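Local atomic coordinates of RNA-dependent RNA polymerase (Farallon virus, PDB entry 6DX5), a protein that probably replicates and transcribes viral RNA in its full-length form, while this N-terminal piece is its OTU-family cysteine protease domain, a viral deubiquitinase. Residues K32-G35 / F39-F42; D24-I29 / A165-R170. All blocks are in the same frame, centred on the assembly; numbering follows the deposited sequence.

In the fold
Both contacts belong to the same OTU domain, with their centres about 14 Å apart. Along the chain, strand 26-29 comes first, then the loop 32-35 and helix 37-47, and much later strand 166-171, so contact 1 is nested within the loop closed by contact 2. Contact 1 ties the loop to the early turns of helix 37-47, whereas contact 2 joins strands 26-29 and 166-171 over one face of the mixed sheet. They meet where that helix lies on the sheet's other face: Ile168 CD1 is 3.9 Å from Phe42 N and 4.1 Å from Ala41 CB. The helix thus joins the loop to the sheet within the protease fold.

Contact 1: residues K32-G35 / F39-F42; sequences KGDG and FRAF
Asp34 and Arg40 form a salt bridge between the loop and the helix, but a loose one: Arg40 NE lies 3.4 Å from Asp34 OD2, and the hydrogen bond it gives is weak, bent to 129° at the hydrogen. The carboxylate and guanidinium planes are turned 52° apart, and the two side chains meet at about a right angle, which rules out a flat, two-pronged pairing. A water supplies the second link. It accepts from Arg40 NH2 at 3.0 Å, lying in the guanidinium plane at its edge, and donates to Asp34 OD1 at 2.5 Å, short enough for the exact length to be doubtful. Each carboxylate oxygen thus appears to have its own route to the arginine, and OD2 also accepts the backbone N-H of Asn36.

The apolar part is supplied by Lys32. With CG anti to the backbone N (chi1 -170°), its methylene chain runs over one guanidinium face, CD standing 3.6 Å above the plane over its centre; Lys32 CB touches Arg40 CD at 3.8 Å. The ammonium end leads away, leaving Lys32 NZ 5.5 Å from Arg40 NH2. Beyond the two segments, Arg40 NH1 makes salt bridges with Glu50 and Glu51, so acidic groups probably offset this like charge.

Gly33, centre of an inverse gamma turn, comes just before the Asp34-Gly35-Asn36 sequence, which in OTU proteases leads into the helix that carries the nucleophile. The turn lies between strand 26-29 and helix 37-47. On that helix, Phe39 and Phe42 pack on helices 53-66 and 126-136, and its inner side faces strand 166-171.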
loop_
_atom_site.group_PDB
_atom_site.type_symbol
_atom_site.label_atom_id
_atom_site.label_comp_id
_atom_site.label_asym_id
_atom_site.label_seq_id
_atom_site.Cartn_x
_atom_site.Cartn_y
_atom_site.Cartn_z
ATOM N N LYS A 32 13.950 19.620 3.753
ATOM C CA LYS A 32 15.143 18.994 4.327
ATOM C C LYS A 32 15.061 17.469 4.218
ATOM O O LYS A 32 13.991 16.890 4.396
ATOM C CB LYS A 32 15.262 19.426 5.789
ATOM C CG LYS A 32 16.565 19.066 6.497
ATOM C CD LYS A 32 16.396 19.519 7.940
ATOM C CE LYS A 32 17.628 19.293 8.782
ATOM N NZ LYS A 32 18.723 20.099 8.202
ATOM N N GLY A 33 16.185 16.812 3.892
ATOM C CA GLY A 33 16.147 15.365 3.737
ATOM C C GLY A 33 16.383 14.557 5.012
ATOM O O GLY A 33 17.308 13.754 5.075
ATOM N N ASP A 34 15.601 14.745 6.045
ATOM C CA ASP A 34 15.684 13.885 7.223
ATOM C C ASP A 34 14.402 13.042 7.302
ATOM O O ASP A 34 13.589 13.028 6.361
ATOM C CB ASP A 34 15.937 14.722 8.491
ATOM C CG ASP A 34 14.865 15.822 8.730
ATOM O OD1 ASP A 34 15.094 16.742 9.572
ATOM O OD2 ASP A 34 13.788 15.768 8.098
ATOM N N GLY A 35 14.218 12.331 8.418
ATOM C CA GLY A 35 13.062 11.461 8.600
ATOM C C GLY A 35 11.737 12.192 8.750
ATOM O O GLY A 35 10.678 11.540 8.690
ATOM N N PHE A 39 6.352 15.204 7.041
ATOM C CA PHE A 39 5.746 16.274 7.838
ATOM C C PHE A 39 6.155 17.638 7.302
ATOM O O PHE A 39 5.333 18.565 7.268
ATOM C CB PHE A 39 6.128 16.117 9.326
ATOM C CG PHE A 39 5.701 14.795 9.921
ATOM C CD1 PHE A 39 4.376 14.354 9.791
ATOM C CD2 PHE A 39 6.623 13.970 10.572
ATOM C CE1 PHE A 39 3.954 13.113 10.336
ATOM C CE2 PHE A 39 6.230 12.730 11.117
ATOM C CZ PHE A 39 4.871 12.300 10.997
ATOM N N ARG A 40 7.431 17.777 6.865
ATOM C CA ARG A 40 7.926 19.064 6.345
ATOM C C ARG A 40 7.255 19.437 5.028
ATOM O O ARG A 40 6.922 20.618 4.787
ATOM C CB ARG A 40 9.438 19.012 6.121
ATOM C CG ARG A 40 10.240 18.947 7.418
ATOM C CD ARG A 40 11.759 18.751 7.128
ATOM N NE ARG A 40 12.489 18.917 8.375
ATOM C CZ ARG A 40 12.866 20.106 8.821
ATOM N NH1 ARG A 40 12.634 21.200 8.072
ATOM N NH2 ARG A 40 13.478 20.212 9.987
ATOM N N ALA A 41 7.088 18.452 4.145
ATOM C CA ALA A 41 6.381 18.703 2.892
ATOM C C ALA A 41 4.953 19.157 3.174
ATOM O O ALA A 41 4.501 20.197 2.675
ATOM C CB ALA A 41 6.402 17.432 2.019
ATOM N N PHE A 42 4.251 18.452 4.052
ATOM C CA PHE A 42 2.876 18.877 4.297
ATOM C C PHE A 42 2.875 20.224 5.016
ATOM O O PHE A 42 2.128 21.133 4.641
ATOM C CB PHE A 42 2.085 17.787 5.074
ATOM C CG PHE A 42 0.639 18.124 5.235
ATOM C CD1 PHE A 42 -0.256 17.926 4.194
ATOM C CD2 PHE A 42 0.183 18.708 6.401
ATOM C CE1 PHE A 42 -1.606 18.273 4.336
ATOM C CE2 PHE A 42 -1.167 19.079 6.561
ATOM C CZ PHE A 42 -2.064 18.850 5.521
HETATM O O HOH W 1 13.434 17.487 11.316
#

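Contact 2: residues D24-I29 / A165-R170; sequences DFFERI and AFNIVR
Phe26 and Asn167 make the closer of two side-chain contacts between strands that are not sheet neighbours. The CE1-CZ side of the phenyl ring meets the amide: Phe26 CE1 is 3.6 Å from Asn167 CG and 3.7 Å from Asn167 ND2, while Phe26 CZ lies 3.8 Å from Asn167 OD1. Ring and amide planes are 52° apart, an oblique approach rather than a stack. With CG anti to its carbonyl carbon (chi1 -59°), the Phe26 ring is carried across to strand 166-171. The amide's rotation is fixed from elsewhere: OD1 accepts from Trp143 NE1, and ND2 donates to the carbonyl of Val162, so this buried polar group is held at both ends while the ring packs against it.

The second contact is purely aliphatic. Arg28 CG and Val169 CG1 meet at 4.0 Å, a light touch between a methylene and a methyl. Arg28 then bends at its second and third side-chain torsions, and its NH1 forms a salt bridge with Asp176, a residue that the Val169 side chain also touches.

The register, Phe26 to Asn167 (CA atoms 9.0 Å apart) and Arg28 to Val169 (7.9 Å), shows the two segments running in the same direction. Such separations fit strands two places apart: strand 174-180 lies between them, antiparallel to each; its backbone bonds to Glu27 and Ile29, and Ile181 just past its end bonds to Phe25. Leu178 and Leu180 of that middle strand touch Phe26, whose ring also meets Trp143 of strand 140-145. The Asn167 side chain is about 6 Å from a bound dithiothreitol, probably from the crystallisation liquor; Ala165 and Phe166 line a pocket for such a molecule. From strand 166-171, Phe166 and Ile168 pack on helix 37-47.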
loop_
_atom_site.group_PDB
_atom_site.type_symbol
_atom_site.label_atom_id
_atom_site.label_comp_id
_atom_site.label_asym_id
_atom_site.label_seq_id
_atom_site.Cartn_x
_atom_site.Cartn_y
_atom_site.Cartn_z
ATOM N N ASP A 24 5.571 19.034 -15.804
ATOM C CA ASP A 24 4.622 19.671 -16.721
ATOM C C ASP A 24 3.405 20.298 -16.032
ATOM O O ASP A 24 2.697 21.070 -16.684
ATOM C CB ASP A 24 4.088 18.674 -17.770
ATOM C CG ASP A 24 5.186 18.059 -18.681
ATOM O OD1 ASP A 24 4.958 16.917 -19.145
ATOM O OD2 ASP A 24 6.242 18.693 -18.954
ATOM N N PHE A 25 3.119 19.951 -14.768
ATOM C CA PHE A 25 1.953 20.452 -14.034
ATOM C C PHE A 25 2.287 21.091 -12.695
ATOM O O PHE A 25 1.482 21.885 -12.202
ATOM C CB PHE A 25 0.927 19.309 -13.795
ATOM C CG PHE A 25 0.367 18.742 -15.078
ATOM C CD1 PHE A 25 -0.775 19.287 -15.643
ATOM C CD2 PHE A 25 1.031 17.725 -15.765
ATOM C CE1 PHE A 25 -1.261 18.818 -16.872
ATOM C CE2 PHE A 25 0.548 17.239 -17.005
ATOM C CZ PHE A 25 -0.596 17.785 -17.555
ATOM N N PHE A 26 3.440 20.793 -12.092
ATOM C CA PHE A 26 3.754 21.247 -10.750
ATOM C C PHE A 26 5.147 21.849 -10.686
ATOM O O PHE A 26 6.068 21.438 -11.401
ATOM C CB PHE A 26 3.740 20.127 -9.726
ATOM C CG PHE A 26 2.433 19.405 -9.597
ATOM C CD1 PHE A 26 1.477 19.840 -8.676
ATOM C CD2 PHE A 26 2.176 18.252 -10.340
ATOM C CE1 PHE A 26 0.267 19.163 -8.528
ATOM C CE2 PHE A 26 0.959 17.553 -10.174
ATOM C CZ PHE A 26 0.005 18.030 -9.269
ATOM N N GLU A 27 5.307 22.793 -9.781
ATOM C CA GLU A 27 6.630 23.157 -9.323
ATOM C C GLU A 27 6.868 22.356 -8.043
ATOM O O GLU A 27 5.949 22.123 -7.270
ATOM C CB GLU A 27 6.744 24.675 -9.127
ATOM C CG GLU A 27 6.639 25.136 -7.732
ATOM C CD GLU A 27 6.984 26.611 -7.544
ATOM O OE1 GLU A 27 6.131 27.469 -7.797
ATOM O OE2 GLU A 27 8.115 26.903 -7.151
ATOM N N ARG A 28 8.053 21.808 -7.904
ATOM C CA ARG A 28 8.398 20.971 -6.769
ATOM C C ARG A 28 9.248 21.799 -5.803
ATOM O O ARG A 28 10.176 22.519 -6.234
ATOM C CB ARG A 28 9.181 19.749 -7.267
ATOM C CG ARG A 28 9.610 18.797 -6.133
ATOM C CD ARG A 28 11.023 19.067 -5.731
ATOM N NE ARG A 28 11.876 18.677 -6.856
ATOM C CZ ARG A 28 12.336 17.441 -6.995
ATOM N NH1 ARG A 28 12.034 16.560 -6.046
ATOM N NH2 ARG A 28 13.086 17.091 -8.033
ATOM N N ILE A 29 8.924 21.741 -4.516
ATOM C CA ILE A 29 9.644 22.494 -3.487
ATOM C C ILE A 29 10.330 21.475 -2.590
ATOM O O ILE A 29 9.672 20.640 -1.966
ATOM C CB ILE A 29 8.724 23.424 -2.680
ATOM C CG1 ILE A 29 8.041 24.437 -3.608
ATOM C CG2 ILE A 29 9.523 24.198 -1.647
ATOM C CD1 ILE A 29 6.700 23.990 -4.094
ATOM N N ALA A 165 -6.309 19.894 -3.715
ATOM C CA ALA A 165 -5.671 19.011 -2.757
ATOM C C ALA A 165 -4.253 19.497 -2.438
ATOM O O ALA A 165 -3.704 20.385 -3.091
ATOM C CB ALA A 165 -5.629 17.586 -3.312
ATOM N N PHE A 166 -3.646 18.899 -1.420
ATOM C CA PHE A 166 -2.245 19.140 -1.103
ATOM C C PHE A 166 -1.471 18.019 -1.758
ATOM O O PHE A 166 -1.727 16.848 -1.476
ATOM C CB PHE A 166 -2.052 19.189 0.411
ATOM C CG PHE A 166 -2.823 20.315 1.050
ATOM C CD1 PHE A 166 -2.299 21.598 1.054
ATOM C CD2 PHE A 166 -4.121 20.117 1.492
ATOM C CE1 PHE A 166 -3.011 22.671 1.569
ATOM C CE2 PHE A 166 -4.850 21.158 2.034
ATOM C CZ PHE A 166 -4.309 22.446 2.085
ATOM N N ASN A 167 -0.570 18.366 -2.668
ATOM C CA ASN A 167 0.079 17.381 -3.531
ATOM C C ASN A 167 1.508 17.199 -3.038
ATOM O O ASN A 167 2.257 18.187 -2.874
ATOM C CB ASN A 167 0.087 17.843 -5.004
ATOM C CG ASN A 167 -1.270 17.741 -5.657
ATOM O OD1 ASN A 167 -1.672 16.666 -6.132
ATOM N ND2 ASN A 167 -2.012 18.849 -5.649
ATOM N N ILE A 168 1.909 15.950 -2.841
ATOM C CA ILE A 168 3.240 15.660 -2.331
ATOM C C ILE A 168 3.862 14.649 -3.265
ATOM O O ILE A 168 3.162 13.768 -3.766
ATOM C CB ILE A 168 3.124 15.158 -0.884
ATOM C CG1 ILE A 168 2.564 16.315 -0.024
ATOM C CG2 ILE A 168 4.439 14.574 -0.365
ATOM C CD1 ILE A 168 2.631 16.082 1.405
ATOM N N VAL A 169 5.155 14.817 -3.581
ATOM C CA VAL A 169 5.840 13.862 -4.443
ATOM C C VAL A 169 6.719 13.004 -3.553
ATOM O O VAL A 169 7.284 13.488 -2.570
ATOM C CB VAL A 169 6.669 14.567 -5.534
ATOM C CG1 VAL A 169 7.730 15.490 -4.908
ATOM C CG2 VAL A 169 7.366 13.568 -6.442
ATOM N N ARG A 170 6.849 11.733 -3.899
ATOM C CA ARG A 170 7.638 10.797 -3.119
ATOM C C ARG A 170 8.593 10.096 -4.061
ATOM O O ARG A 170 8.151 9.439 -5.020
ATOM C CB ARG A 170 6.760 9.750 -2.432
ATOM C CG ARG A 170 7.599 8.777 -1.595
ATOM C CD ARG A 170 6.802 7.600 -1.093
ATOM N NE ARG A 170 7.522 6.990 0.023
ATOM C CZ ARG A 170 7.010 6.090 0.870
ATOM N NH1 ARG A 170 5.748 5.655 0.713
ATOM N NH2 ARG A 170 7.763 5.635 1.865
#